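Local atomic coordinates of Di-haem cytochrome c peroxidase family protein (Burkholderia thailandensis E264, PDB entry 6NX0), a protein that binds two c-type hemes and probably acts as a peroxidase, passing electrons between the hemes to reduce hydrogen peroxide, as in bacterial diheme cytochrome c peroxidases. Residues R130-T135 / S162-R167; L372-I377 / T456-R461; K106-D111 / E254-Y259. One frame throughout, in Å; residues are numbered along the deposited sequence.

Contact 1 of 3, residues R130-T135 / S162-R167; sequences RAFAPT and SLLYVR. With HEC (heme c), chain B.
Ser-162 reaches across to Ala-131, its OG giving a 2.6 Å hydrogen bond to Ala-131 O in the carbonyl plane. The hydroxyl gets there because OG lies anti to the backbone N (chi1 167°), and it also accepts from Leu-164 N at 3.2 Å, closing an ST turn. One residue on, Leu-163 N donates to Phe-132 O (3.2 Å) from above the carbonyl plane. Packing is tight around Leu-164: CD1 lies on Ala-131 CB, and CD2 meets Phe-132 CD1 at 3.7 Å. Ser-162 stays partly exposed despite this grip. At the ends, Arg-130 and Thr-135, joined within their segment by a 2.8 Å bond from NE to OG1, and Tyr-165 to Arg-167 do not meet the opposite segment. Both methyls of Leu-163 rest on the porphyrin, CD2 3.5 Å from heme C3A. Phe-132 O, bonded by both Leu-163 N and His-126 ND1, probably helps to orient this axial ligand; the turn beginning at Leu-163 forms part of the wall on the histidine side of a c-type heme site.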
loop_
_atom_site.group_PDB
_atom_site.type_symbol
_atom_site.label_atom_id
_atom_site.label_comp_id
_atom_site.label_asym_id
_atom_site.label_seq_id
_atom_site.Cartn_x
_atom_site.Cartn_y
_atom_site.Cartn_z
ATOM N N ARG A 130 -8.734 -11.796 4.367
ATOM C CA ARG A 130 -7.291 -11.721 4.126
ATOM C C ARG A 130 -6.813 -10.291 4.376
ATOM O O ARG A 130 -6.116 -9.691 3.554
ATOM C CB ARG A 130 -6.933 -12.186 2.701
ATOM C CG ARG A 130 -5.430 -12.488 2.449
ATOM C CD ARG A 130 -5.128 -12.816 0.991
ATOM N NE ARG A 130 -5.853 -14.005 0.576
ATOM C CZ ARG A 130 -5.411 -15.243 0.690
ATOM N NH1 ARG A 130 -6.180 -16.254 0.301
ATOM N NH2 ARG A 130 -4.211 -15.498 1.180
ATOM N N ALA A 131 -7.195 -9.724 5.526
ATOM C CA ALA A 131 -6.735 -8.395 5.956
ATOM C C ALA A 131 -7.045 -7.318 4.920
ATOM O O ALA A 131 -6.319 -6.324 4.794
ATOM C CB ALA A 131 -5.241 -8.403 6.279
ATOM N N PHE A 132 -8.144 -7.504 4.188
ATOM C CA PHE A 132 -8.566 -6.548 3.162
ATOM C C PHE A 132 -7.483 -6.376 2.102
ATOM O O PHE A 132 -7.355 -5.324 1.481
ATOM C CB PHE A 132 -8.991 -5.218 3.798
ATOM C CG PHE A 132 -10.225 -5.349 4.634
ATOM C CD1 PHE A 132 -10.155 -5.731 5.968
ATOM C CD2 PHE A 132 -11.470 -5.156 4.064
ATOM C CE1 PHE A 132 -11.314 -5.890 6.738
ATOM C CE2 PHE A 132 -12.623 -5.292 4.816
ATOM C CZ PHE A 132 -12.546 -5.679 6.162
ATOM N N ALA A 133 -6.746 -7.446 1.839
ATOM C CA ALA A 133 -5.841 -7.592 0.719
ATOM C C ALA A 133 -6.451 -8.556 -0.289
ATOM O O ALA A 133 -7.393 -9.283 0.037
ATOM C CB ALA A 133 -4.489 -8.134 1.204
ATOM N N PRO A 134 -5.955 -8.606 -1.519
ATOM C CA PRO A 134 -6.667 -9.398 -2.525
ATOM C C PRO A 134 -6.485 -10.896 -2.349
ATOM O O PRO A 134 -5.386 -11.399 -2.085
ATOM C CB PRO A 134 -6.074 -8.912 -3.857
ATOM C CG PRO A 134 -4.781 -8.319 -3.508
ATOM C CD PRO A 134 -4.942 -7.725 -2.146
ATOM N N THR A 135 -7.594 -11.606 -2.519
ATOM C CA THR A 135 -7.580 -13.023 -2.831
ATOM C C THR A 135 -7.751 -13.104 -4.347
ATOM O O THR A 135 -8.803 -12.736 -4.882
ATOM C CB THR A 135 -8.669 -13.765 -2.060
ATOM O OG1 THR A 135 -8.364 -13.696 -0.661
ATOM C CG2 THR A 135 -8.741 -15.194 -2.497
ATOM N N SER A 162 -3.283 -4.532 1.431
ATOM C CA SER A 162 -4.189 -4.545 2.564
ATOM C C SER A 162 -4.664 -3.133 2.901
ATOM O O SER A 162 -3.887 -2.175 2.900
ATOM C CB SER A 162 -3.464 -5.153 3.766
ATOM O OG SER A 162 -4.154 -4.943 4.991
ATOM N N LEU A 163 -5.949 -3.004 3.217
ATOM C CA LEU A 163 -6.478 -1.731 3.700
ATOM C C LEU A 163 -6.519 -1.605 5.211
ATOM O O LEU A 163 -6.851 -0.527 5.707
ATOM C CB LEU A 163 -7.879 -1.481 3.147
ATOM C CG LEU A 163 -8.013 -1.548 1.628
ATOM C CD1 LEU A 163 -9.433 -1.174 1.187
ATOM C CD2 LEU A 163 -7.012 -0.650 0.955
ATOM N N LEU A 164 -6.173 -2.639 5.971
ATOM C CA LEU A 164 -6.014 -2.393 7.397
ATOM C C LEU A 164 -4.893 -1.383 7.590
ATOM O O LEU A 164 -3.898 -1.378 6.850
ATOM C CB LEU A 164 -5.728 -3.689 8.158
ATOM C CG LEU A 164 -6.860 -4.729 8.160
ATOM C CD1 LEU A 164 -6.403 -5.922 8.963
ATOM C CD2 LEU A 164 -8.169 -4.184 8.704
ATOM N N TYR A 165 -5.067 -0.501 8.578
ATOM C CA TYR A 165 -4.107 0.548 8.954
ATOM C C TYR A 165 -4.031 1.678 7.917
ATOM O O TYR A 165 -3.192 2.583 8.051
ATOM C CB TYR A 165 -2.710 -0.033 9.245
ATOM C CG TYR A 165 -2.825 -1.175 10.213
ATOM C CD1 TYR A 165 -3.064 -0.951 11.561
ATOM C CD2 TYR A 165 -2.785 -2.479 9.766
ATOM C CE1 TYR A 165 -3.232 -2.007 12.444
ATOM C CE2 TYR A 165 -2.948 -3.551 10.648
ATOM C CZ TYR A 165 -3.181 -3.296 11.979
ATOM O OH TYR A 165 -3.363 -4.321 12.894
ATOM N N VAL A 166 -4.868 1.648 6.878
ATOM C CA VAL A 166 -4.804 2.687 5.858
ATOM C C VAL A 166 -5.173 4.054 6.418
ATOM O O VAL A 166 -4.795 5.074 5.838
ATOM C CB VAL A 166 -5.712 2.301 4.658
ATOM C CG1 VAL A 166 -7.200 2.504 4.976
ATOM C CG2 VAL A 166 -5.312 3.078 3.374
ATOM N N ARG A 167 -5.900 4.113 7.537
ATOM C CA ARG A 167 -6.266 5.393 8.130
ATOM C C ARG A 167 -5.057 6.194 8.591
ATOM O O ARG A 167 -5.182 7.407 8.826
ATOM C CB ARG A 167 -7.236 5.170 9.296
ATOM C CG ARG A 167 -6.623 4.556 10.546
ATOM C CD ARG A 167 -7.708 4.378 11.620
ATOM N NE ARG A 167 -7.157 3.970 12.900
ATOM C CZ ARG A 167 -7.875 3.814 14.007
ATOM N NH1 ARG A 167 -9.174 4.029 13.968
ATOM N NH2 ARG A 167 -7.296 3.443 15.158
HETATM FE FE HEC B . -8.667 -0.798 -4.051
HETATM C CHA HEC B . -5.536 0.617 -3.598
HETATM C CHB HEC B . -9.911 1.212 -1.613
HETATM C CHC HEC B . -11.870 -1.448 -5.119
HETATM C CHD HEC B . -7.459 -2.722 -6.640
HETATM N NA HEC B . -7.852 0.567 -2.786
HETATM C C1A HEC B . -6.553 1.033 -2.779
HETATM C C2A HEC B . -6.419 1.994 -1.720
HETATM C C3A HEC B . -7.607 2.073 -1.103
HETATM C C4A HEC B . -8.552 1.255 -1.818
HETATM C CMA HEC B . -7.993 3.028 0.021
HETATM C CAA HEC B . -5.132 2.773 -1.387
HETATM C CBA HEC B . -4.366 2.072 -0.279
HETATM C CGA HEC B . -3.018 2.685 -0.006
HETATM O O1A HEC B . -2.412 2.254 1.019
HETATM O O2A HEC B . -2.505 3.468 -0.864
HETATM N NB HEC B . -10.536 -0.222 -3.511
HETATM C C1B HEC B . -10.824 0.649 -2.469
HETATM C C2B HEC B . -12.252 0.810 -2.409
HETATM C C3B HEC B . -12.800 0.160 -3.441
HETATM C C4B HEC B . -11.731 -0.529 -4.123
HETATM C CMB HEC B . -12.970 1.666 -1.361
HETATM C CAB HEC B . -14.290 0.003 -3.807
HETATM C CBB HEC B . -14.860 1.373 -4.251
HETATM N NC HEC B . -9.493 -1.886 -5.561
HETATM C C1C HEC B . -10.853 -2.058 -5.787
HETATM C C2C HEC B . -10.987 -3.144 -6.731
HETATM C C3C HEC B . -9.780 -3.540 -7.143
HETATM C C4C HEC B . -8.814 -2.727 -6.433
HETATM C CMC HEC B . -12.329 -3.803 -7.090
HETATM C CAC HEC B . -9.430 -4.856 -7.862
HETATM C CBC HEC B . -9.933 -4.862 -9.311
HETATM N ND HEC B . -6.841 -1.043 -4.903
HETATM C C1D HEC B . -6.567 -1.928 -5.964
HETATM C C2D HEC B . -5.190 -1.751 -6.349
HETATM C C3D HEC B . -4.626 -0.691 -5.473
HETATM C C4D HEC B . -5.693 -0.298 -4.594
HETATM C CMD HEC B . -4.504 -2.428 -7.520
HETATM C CAD HEC B . -3.202 -0.107 -5.520
HETATM C CBD HEC B . -3.134 0.764 -6.753
HETATM C CGD HEC B . -1.950 1.715 -6.754
HETATM O O1D HEC B . -1.155 1.680 -5.789
HETATM O O2D HEC B . -1.811 2.426 -7.789
HETATM O O HOH W 1 -8.660 0.824 -5.522
#

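Contact 2 of 3, residues L372-I377 / T456-R461; sequences LRNVAI and TLTDAR. With HEC (heme c), chain C.
Leu-457 lays its CD1 methyl alongside Leu-372, 4.1 Å from Leu-372 CB and 3.8 Å from Leu-372 O. Beside this apolar end, the contact turns on Asn-374. Its N donates to Leu-457 O at 3.1 Å from above the carbonyl plane. CG of Asn-374 lies anti to the carbonyl carbon (chi1 -63°), which carries the amide to Asp-459: OD1 receives Asp-459 N at 2.7 Å, and ND2 gives a nearly straight 3.0 Å bond to the anti lone pair of Asp-459 OD2. With both ends engaged, the amide is fixed in its rotation, its plane turned 31° from the carboxylate. Water 2 accepts from Arg-373 NH1 in the guanidinium plane and donates to Leu-457 O, with a weak third bond to Asp-459 OD2; Asp-273 and Ser-269 bind the arginine and the aspartate directly. A second water links Ala-376 N to Thr-458 OG1; the CG2 methyl of Thr-458 meets Ile-377 CG2 at 3.9 Å. At the apolar end Leu-372 also presents CD2 to heme C3A at 3.6 Å and touches the axial ligand His-305. The type II turn from Leu-372 to Val-375 thus forms part of the wall on the His-305 side of a c-type heme pocket.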
loop_
_atom_site.group_PDB
_atom_site.type_symbol
_atom_site.label_atom_id
_atom_site.label_comp_id
_atom_site.label_asym_id
_atom_site.label_seq_id
_atom_site.Cartn_x
_atom_site.Cartn_y
_atom_site.Cartn_z
ATOM N N LEU A 372 4.136 -3.275 6.528
ATOM C CA LEU A 372 4.354 -4.714 6.445
ATOM C C LEU A 372 3.410 -5.526 7.327
ATOM O O LEU A 372 3.552 -6.756 7.390
ATOM C CB LEU A 372 5.819 -5.040 6.796
ATOM C CG LEU A 372 6.845 -4.362 5.876
ATOM C CD1 LEU A 372 8.263 -4.783 6.239
ATOM C CD2 LEU A 372 6.557 -4.688 4.425
ATOM N N ARG A 373 2.468 -4.894 8.025
ATOM C CA ARG A 373 1.511 -5.683 8.791
ATOM C C ARG A 373 0.697 -6.549 7.841
ATOM O O ARG A 373 0.261 -6.098 6.782
ATOM C CB ARG A 373 0.603 -4.788 9.624
ATOM C CG ARG A 373 1.384 -4.132 10.774
ATOM C CD ARG A 373 0.622 -3.060 11.481
ATOM N NE ARG A 373 1.255 -2.655 12.746
ATOM C CZ ARG A 373 1.083 -3.283 13.900
ATOM N NH1 ARG A 373 0.340 -4.385 13.955
ATOM N NH2 ARG A 373 1.687 -2.840 14.993
ATOM N N ASN A 374 0.518 -7.809 8.235
ATOM C CA ASN A 374 -0.175 -8.852 7.475
ATOM C C ASN A 374 0.498 -9.195 6.160
ATOM O O ASN A 374 -0.115 -9.856 5.309
ATOM C CB ASN A 374 -1.643 -8.497 7.265
ATOM C CG ASN A 374 -2.359 -8.415 8.571
ATOM O OD1 ASN A 374 -2.527 -9.449 9.246
ATOM N ND2 ASN A 374 -2.759 -7.216 8.964
ATOM N N VAL A 375 1.778 -8.846 5.996
ATOM C CA VAL A 375 2.461 -9.146 4.732
ATOM C C VAL A 375 2.494 -10.641 4.458
ATOM O O VAL A 375 2.413 -11.071 3.301
ATOM C CB VAL A 375 3.873 -8.515 4.730
ATOM C CG1 VAL A 375 4.790 -9.186 5.741
ATOM C CG2 VAL A 375 4.473 -8.520 3.302
ATOM N N ALA A 376 2.562 -11.469 5.509
ATOM C CA ALA A 376 2.804 -12.893 5.302
ATOM C C ALA A 376 1.588 -13.666 4.788
ATOM O O ALA A 376 1.718 -14.864 4.512
ATOM C CB ALA A 376 3.293 -13.511 6.613
ATOM N N ILE A 377 0.422 -13.029 4.633
ATOM C CA ILE A 377 -0.766 -13.685 4.085
ATOM C C ILE A 377 -1.046 -13.260 2.657
ATOM O O ILE A 377 -2.024 -13.743 2.057
ATOM C CB ILE A 377 -2.016 -13.454 4.962
ATOM C CG1 ILE A 377 -2.506 -12.000 4.911
ATOM C CG2 ILE A 377 -1.763 -13.891 6.398
ATOM C CD1 ILE A 377 -3.765 -11.743 5.695
ATOM N N THR A 456 5.301 -12.448 12.523
ATOM C CA THR A 456 4.687 -11.999 13.772
ATOM C C THR A 456 3.766 -10.796 13.592
ATOM O O THR A 456 3.064 -10.415 14.538
ATOM C CB THR A 456 5.744 -11.640 14.838
ATOM O OG1 THR A 456 6.360 -10.363 14.555
ATOM C CG2 THR A 456 6.798 -12.743 14.990
ATOM N N LEU A 457 3.754 -10.185 12.409
ATOM C CA LEU A 457 2.957 -8.991 12.171
ATOM C C LEU A 457 1.568 -9.308 11.616
ATOM O O LEU A 457 0.841 -8.397 11.218
ATOM C CB LEU A 457 3.688 -8.057 11.202
ATOM C CG LEU A 457 5.163 -7.802 11.478
ATOM C CD1 LEU A 457 5.731 -6.798 10.490
ATOM C CD2 LEU A 457 5.357 -7.315 12.903
ATOM N N THR A 458 1.190 -10.573 11.573
ATOM C CA THR A 458 -0.132 -10.961 11.100
ATOM C C THR A 458 -1.174 -10.818 12.205
ATOM O O THR A 458 -0.999 -11.335 13.313
ATOM C CB THR A 458 -0.070 -12.401 10.614
ATOM O OG1 THR A 458 0.925 -12.503 9.591
ATOM C CG2 THR A 458 -1.404 -12.864 10.097
ATOM N N ASP A 459 -2.263 -10.117 11.897
ATOM C CA ASP A 459 -3.354 -9.975 12.842
ATOM C C ASP A 459 -3.959 -11.341 13.143
ATOM O O ASP A 459 -3.921 -12.264 12.324
ATOM C CB ASP A 459 -4.380 -8.979 12.299
ATOM C CG ASP A 459 -4.024 -7.569 12.651
ATOM O OD1 ASP A 459 -4.112 -7.219 13.845
ATOM O OD2 ASP A 459 -3.631 -6.800 11.763
ATOM N N ALA A 460 -4.494 -11.471 14.366
ATOM C CA ALA A 460 -4.870 -12.778 14.897
ATOM C C ALA A 460 -5.862 -13.519 14.006
ATOM O O ALA A 460 -5.782 -14.754 13.881
ATOM C CB ALA A 460 -5.458 -12.605 16.294
ATOM N N ARG A 461 -6.823 -12.794 13.421
ATOM C CA ARG A 461 -7.856 -13.384 12.566
ATOM C C ARG A 461 -7.272 -14.162 11.396
ATOM O O ARG A 461 -7.938 -15.054 10.853
ATOM C CB ARG A 461 -8.785 -12.272 12.031
ATOM C CG ARG A 461 -9.874 -12.731 11.072
ATOM C CD ARG A 461 -10.786 -11.560 10.741
ATOM N NE ARG A 461 -11.810 -11.880 9.749
ATOM C CZ ARG A 461 -12.635 -10.984 9.212
ATOM N NH1 ARG A 461 -12.545 -9.705 9.551
ATOM N NH2 ARG A 461 -13.547 -11.366 8.324
HETATM FE FE HEC C . 11.086 -2.883 1.892
HETATM C CHA HEC C . 8.394 -3.301 -0.187
HETATM C CHB HEC C . 10.523 -5.982 3.261
HETATM C CHC HEC C . 14.122 -2.765 3.484
HETATM C CHD HEC C . 11.489 0.341 0.849
HETATM N NA HEC C . 9.688 -4.331 1.632
HETATM C C1A HEC C . 8.631 -4.268 0.744
HETATM C C2A HEC C . 7.955 -5.538 0.802
HETATM C C3A HEC C . 8.478 -6.230 1.821
HETATM C C4A HEC C . 9.588 -5.488 2.364
HETATM C CMA HEC C . 8.156 -7.666 2.227
HETATM C CAA HEC C . 6.681 -5.900 0.004
HETATM C CBA HEC C . 5.426 -5.496 0.758
HETATM C CGA HEC C . 4.130 -5.694 0.009
HETATM O O1A HEC C . 3.100 -5.201 0.560
HETATM O O2A HEC C . 4.133 -6.050 -1.203
HETATM N NB HEC C . 12.111 -4.093 3.141
HETATM C C1B HEC C . 11.663 -5.322 3.631
HETATM C C2B HEC C . 12.684 -5.860 4.510
HETATM C C3B HEC C . 13.717 -5.020 4.531
HETATM C C4B HEC C . 13.350 -3.875 3.709
HETATM C CMB HEC C . 12.521 -7.176 5.314
HETATM C CAB HEC C . 15.099 -5.188 5.211
HETATM C CBB HEC C . 15.820 -6.443 4.667
HETATM N NC HEC C . 12.490 -1.464 2.187
HETATM C C1C HEC C . 13.705 -1.645 2.819
HETATM C C2C HEC C . 14.437 -0.414 2.712
HETATM C C3C HEC C . 13.673 0.480 2.070
HETATM C C4C HEC C . 12.443 -0.172 1.691
HETATM C CMC HEC C . 15.823 -0.235 3.370
HETATM C CAC HEC C . 13.922 1.992 1.941
HETATM C CBC HEC C . 15.211 2.201 1.119
HETATM N ND HEC C . 10.079 -1.695 0.615
HETATM C C1D HEC C . 10.445 -0.377 0.320
HETATM C C2D HEC C . 9.659 0.064 -0.794
HETATM C C3D HEC C . 8.781 -1.064 -1.178
HETATM C C4D HEC C . 9.053 -2.110 -0.230
HETATM C CMD HEC C . 9.700 1.422 -1.486
HETATM C CAD HEC C . 7.782 -1.096 -2.342
HETATM C CBD HEC C . 8.539 -1.489 -3.596
HETATM C CGD HEC C . 7.595 -1.912 -4.693
HETATM O O1D HEC C . 6.386 -2.097 -4.412
HETATM O O2D HEC C . 8.102 -2.230 -5.808
HETATM O O HOH W 2 -0.723 -6.430 12.301
HETATM O O HOH W 3 2.686 -10.632 8.423
#

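Contact 3 of 3, residues K106-D111 / E254-Y259; sequences KRVFFD and EAMQAY. With HEC (heme c), chain B.
Two helices of the N-terminal heme region of the di-haem peroxidase fold, 99-109 and 245-260, meet here at the edge of its heme pocket, and no hydrogen bond joins the two segments. Tyr-259 is at the centre of the contact, meeting Lys-106, Phe-109 and Phe-110. Lys-106 lies over one face of that ring, its CB 3.8 Å from the centroid and 14° off the normal in a CH-pi contact. With CG anti to the backbone N (chi1 -170°) and an extended chain beyond it, the lysine runs along the tyrosine toward the hydroxyl, carrying its ammonium group away from the contact. At the tyrosine edge stands Phe-109, whose face receives Tyr-259 CE2, 3.8 Å from Phe-109 CG. The rings form an offset edge-to-face pair with centroids 5.5 Å apart and planes at 67°. The tyrosine hydroxyl in turn lies at the edge of the Phe-110 ring, whose face is packed against Phe-109 CD1.

Met-256 makes the link to the heme. Bent at chi2 and chi3, it brings SD to the edge of Phe-109, 3.7 Å from Phe-109 CD2, in a Met-aromatic contact. Its CE meets Val-108 CG1, also at 3.7 Å, while its CG touches the heme methyl CMB at the same distance. Phe-109 leans further onto Cys-122, which holds the heme covalently, and onto the axial ligand His-126. Around this core, helix 228-237 packs on Val-108 through Leu-229, Leu-101 continues the helix pairing against Ala-255 and Ala-258, and Phe-132 in the loop between helices 99-109 and 138-142 adjoins Tyr-259.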
loop_
_atom_site.group_PDB
_atom_site.type_symbol
_atom_site.label_atom_id
_atom_site.label_comp_id
_atom_site.label_asym_id
_atom_site.label_seq_id
_atom_site.Cartn_x
_atom_site.Cartn_y
_atom_site.Cartn_z
ATOM N N LYS A 106 -19.314 0.784 4.904
ATOM C CA LYS A 106 -19.185 -0.665 4.796
ATOM C C LYS A 106 -20.208 -1.225 3.814
ATOM O O LYS A 106 -19.904 -2.132 3.028
ATOM C CB LYS A 106 -19.338 -1.304 6.175
ATOM C CG LYS A 106 -18.972 -2.779 6.202
ATOM C CD LYS A 106 -19.064 -3.382 7.619
ATOM C CE LYS A 106 -18.596 -4.829 7.631
ATOM N NZ LYS A 106 -18.793 -5.433 8.990
ATOM N N ARG A 107 -21.419 -0.669 3.819
ATOM C CA ARG A 107 -22.425 -1.060 2.839
ATOM C C ARG A 107 -21.923 -0.845 1.416
ATOM O O ARG A 107 -22.066 -1.723 0.562
ATOM C CB ARG A 107 -23.719 -0.272 3.100
ATOM C CG ARG A 107 -24.818 -0.605 2.184
ATOM C CD ARG A 107 -26.082 0.152 2.536
ATOM N NE ARG A 107 -27.082 -0.200 1.548
ATOM C CZ ARG A 107 -28.396 -0.068 1.704
ATOM N NH1 ARG A 107 -28.889 0.455 2.818
ATOM N NH2 ARG A 107 -29.196 -0.460 0.726
ATOM N N VAL A 108 -21.333 0.322 1.147
ATOM C CA VAL A 108 -20.740 0.606 -0.160
ATOM C C VAL A 108 -19.644 -0.401 -0.470
ATOM O O VAL A 108 -19.551 -0.933 -1.584
ATOM C CB VAL A 108 -20.192 2.051 -0.185
ATOM C CG1 VAL A 108 -19.418 2.320 -1.446
ATOM C CG2 VAL A 108 -21.343 3.065 -0.015
ATOM N N PHE A 109 -18.783 -0.664 0.515
ATOM C CA PHE A 109 -17.622 -1.526 0.297
ATOM C C PHE A 109 -17.999 -2.914 -0.184
ATOM O O PHE A 109 -17.263 -3.524 -0.969
ATOM C CB PHE A 109 -16.833 -1.630 1.594
ATOM C CG PHE A 109 -15.438 -2.180 1.433
ATOM C CD1 PHE A 109 -15.196 -3.537 1.509
ATOM C CD2 PHE A 109 -14.384 -1.330 1.202
ATOM C CE1 PHE A 109 -13.906 -4.028 1.385
ATOM C CE2 PHE A 109 -13.085 -1.810 1.076
ATOM C CZ PHE A 109 -12.852 -3.152 1.162
ATOM N N PHE A 110 -19.137 -3.434 0.262
ATOM C CA PHE A 110 -19.537 -4.792 -0.065
ATOM C C PHE A 110 -20.627 -4.868 -1.132
ATOM O O PHE A 110 -21.117 -5.970 -1.413
ATOM C CB PHE A 110 -19.978 -5.511 1.226
ATOM C CG PHE A 110 -18.823 -5.875 2.101
ATOM C CD1 PHE A 110 -18.101 -7.027 1.852
ATOM C CD2 PHE A 110 -18.411 -5.039 3.120
ATOM C CE1 PHE A 110 -16.994 -7.362 2.643
ATOM C CE2 PHE A 110 -17.314 -5.350 3.901
ATOM C CZ PHE A 110 -16.601 -6.516 3.665
ATOM N N ASP A 111 -20.958 -3.745 -1.789
ATOM C CA ASP A 111 -22.051 -3.716 -2.756
ATOM C C ASP A 111 -21.572 -4.175 -4.131
ATOM O O ASP A 111 -20.812 -3.450 -4.781
ATOM C CB ASP A 111 -22.638 -2.319 -2.832
ATOM C CG ASP A 111 -23.921 -2.263 -3.629
ATOM O OD1 ASP A 111 -24.147 -3.145 -4.489
ATOM O OD2 ASP A 111 -24.711 -1.328 -3.396
ATOM N N GLU A 254 -17.029 10.230 1.371
ATOM C CA GLU A 254 -17.183 10.542 2.791
ATOM C C GLU A 254 -17.544 9.299 3.585
ATOM O O GLU A 254 -17.014 9.073 4.675
ATOM C CB GLU A 254 -18.276 11.596 3.003
ATOM C CG GLU A 254 -17.953 12.987 2.587
ATOM C CD GLU A 254 -19.069 13.949 3.035
ATOM O OE1 GLU A 254 -19.609 14.678 2.182
ATOM O OE2 GLU A 254 -19.422 13.929 4.240
ATOM N N ALA A 255 -18.480 8.501 3.064
ATOM C CA ALA A 255 -18.897 7.290 3.757
ATOM C C ALA A 255 -17.748 6.308 3.841
ATOM O O ALA A 255 -17.497 5.707 4.890
ATOM C CB ALA A 255 -20.097 6.662 3.032
ATOM N N MET A 256 -17.021 6.159 2.744
ATOM C CA MET A 256 -15.916 5.202 2.732
ATOM C C MET A 256 -14.810 5.614 3.692
ATOM O O MET A 256 -14.222 4.771 4.371
ATOM C CB MET A 256 -15.368 5.088 1.315
ATOM C CG MET A 256 -14.368 3.944 1.132
ATOM S SD MET A 256 -14.995 2.325 1.639
ATOM C CE MET A 256 -16.233 2.129 0.377
ATOM N N GLN A 257 -14.479 6.908 3.725
ATOM C CA GLN A 257 -13.494 7.408 4.672
ATOM C C GLN A 257 -13.870 7.033 6.101
ATOM O O GLN A 257 -13.028 6.570 6.874
ATOM C CB GLN A 257 -13.376 8.923 4.493
ATOM C CG GLN A 257 -12.140 9.555 5.070
ATOM C CD GLN A 257 -11.952 10.956 4.488
ATOM O OE1 GLN A 257 -11.277 11.154 3.453
ATOM N NE2 GLN A 257 -12.604 11.928 5.115
ATOM N N ALA A 258 -15.143 7.180 6.465
ATOM C CA ALA A 258 -15.561 6.816 7.812
ATOM C C ALA A 258 -15.357 5.333 8.075
ATOM O O ALA A 258 -14.923 4.945 9.161
ATOM C CB ALA A 258 -17.023 7.196 8.035
ATOM N N TYR A 259 -15.698 4.476 7.104
ATOM C CA TYR A 259 -15.513 3.046 7.321
ATOM C C TYR A 259 -14.038 2.708 7.462
ATOM O O TYR A 259 -13.635 2.005 8.398
ATOM C CB TYR A 259 -16.145 2.234 6.187
ATOM C CG TYR A 259 -15.840 0.741 6.227
ATOM C CD1 TYR A 259 -16.014 0.001 7.380
ATOM C CD2 TYR A 259 -15.410 0.081 5.088
ATOM C CE1 TYR A 259 -15.772 -1.366 7.394
ATOM C CE2 TYR A 259 -15.158 -1.262 5.095
ATOM C CZ TYR A 259 -15.334 -1.990 6.253
ATOM O OH TYR A 259 -15.101 -3.353 6.263
HETATM FE FE HEC B . -8.667 -0.798 -4.051
HETATM C CHA HEC B . -5.536 0.617 -3.598
HETATM C CHB HEC B . -9.911 1.212 -1.613
HETATM C CHC HEC B . -11.870 -1.448 -5.119
HETATM C CHD HEC B . -7.459 -2.722 -6.640
HETATM N NA HEC B . -7.852 0.567 -2.786
HETATM C C1A HEC B . -6.553 1.033 -2.779
HETATM C C2A HEC B . -6.419 1.994 -1.720
HETATM C C3A HEC B . -7.607 2.073 -1.103
HETATM C C4A HEC B . -8.552 1.255 -1.818
HETATM C CMA HEC B . -7.993 3.028 0.021
HETATM C CAA HEC B . -5.132 2.773 -1.387
HETATM C CBA HEC B . -4.366 2.072 -0.279
HETATM C CGA HEC B . -3.018 2.685 -0.006
HETATM O O1A HEC B . -2.412 2.254 1.019
HETATM O O2A HEC B . -2.505 3.468 -0.864
HETATM N NB HEC B . -10.536 -0.222 -3.511
HETATM C C1B HEC B . -10.824 0.649 -2.469
HETATM C C2B HEC B . -12.252 0.810 -2.409
HETATM C C3B HEC B . -12.800 0.160 -3.441
HETATM C C4B HEC B . -11.731 -0.529 -4.123
HETATM C CMB HEC B . -12.970 1.666 -1.361
HETATM C CAB HEC B . -14.290 0.003 -3.807
HETATM C CBB HEC B . -14.860 1.373 -4.251
HETATM N NC HEC B . -9.493 -1.886 -5.561
HETATM C C1C HEC B . -10.853 -2.058 -5.787
HETATM C C2C HEC B . -10.987 -3.144 -6.731
HETATM C C3C HEC B . -9.780 -3.540 -7.143
HETATM C C4C HEC B . -8.814 -2.727 -6.433
HETATM C CMC HEC B . -12.329 -3.803 -7.090
HETATM C CAC HEC B . -9.430 -4.856 -7.862
HETATM C CBC HEC B . -9.933 -4.862 -9.311
HETATM N ND HEC B . -6.841 -1.043 -4.903
HETATM C C1D HEC B . -6.567 -1.928 -5.964
HETATM C C2D HEC B . -5.190 -1.751 -6.349
HETATM C C3D HEC B . -4.626 -0.691 -5.473
HETATM C C4D HEC B . -5.693 -0.298 -4.594
HETATM C CMD HEC B . -4.504 -2.428 -7.520
HETATM C CAD HEC B . -3.202 -0.107 -5.520
HETATM C CBD HEC B . -3.134 0.764 -6.753
HETATM C CGD HEC B . -1.950 1.715 -6.754
HETATM O O1D HEC B . -1.155 1.680 -5.789
HETATM O O2D HEC B . -1.811 2.426 -7.789
HETATM O O HOH W 1 -8.660 0.824 -5.522
#

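In the fold
Contacts 1 and 3 lie in the same N-terminal heme region and border the same heme, joined by Phe-132 against Tyr-259 and by Leu-163 and Phe-132 against Phe-109. Contact 2 is the counterpart of contact 1 at the second heme: in each a type II turn sets a leucine against the porphyrin and the axial histidine. These two loop contacts are buried and tied by hydrogen bonds, and they meet between the two heme-binding halves through hydrogen bonds of Tyr-165 OH with Asp-459 OD2 and of Arg-130 NH2 with Ile-377 O. Contact 3, farther from the chain centre, joins helices by aromatic, sulfur and aliphatic packing, and Lys-106 brings it to the surface; it does not touch contact 2.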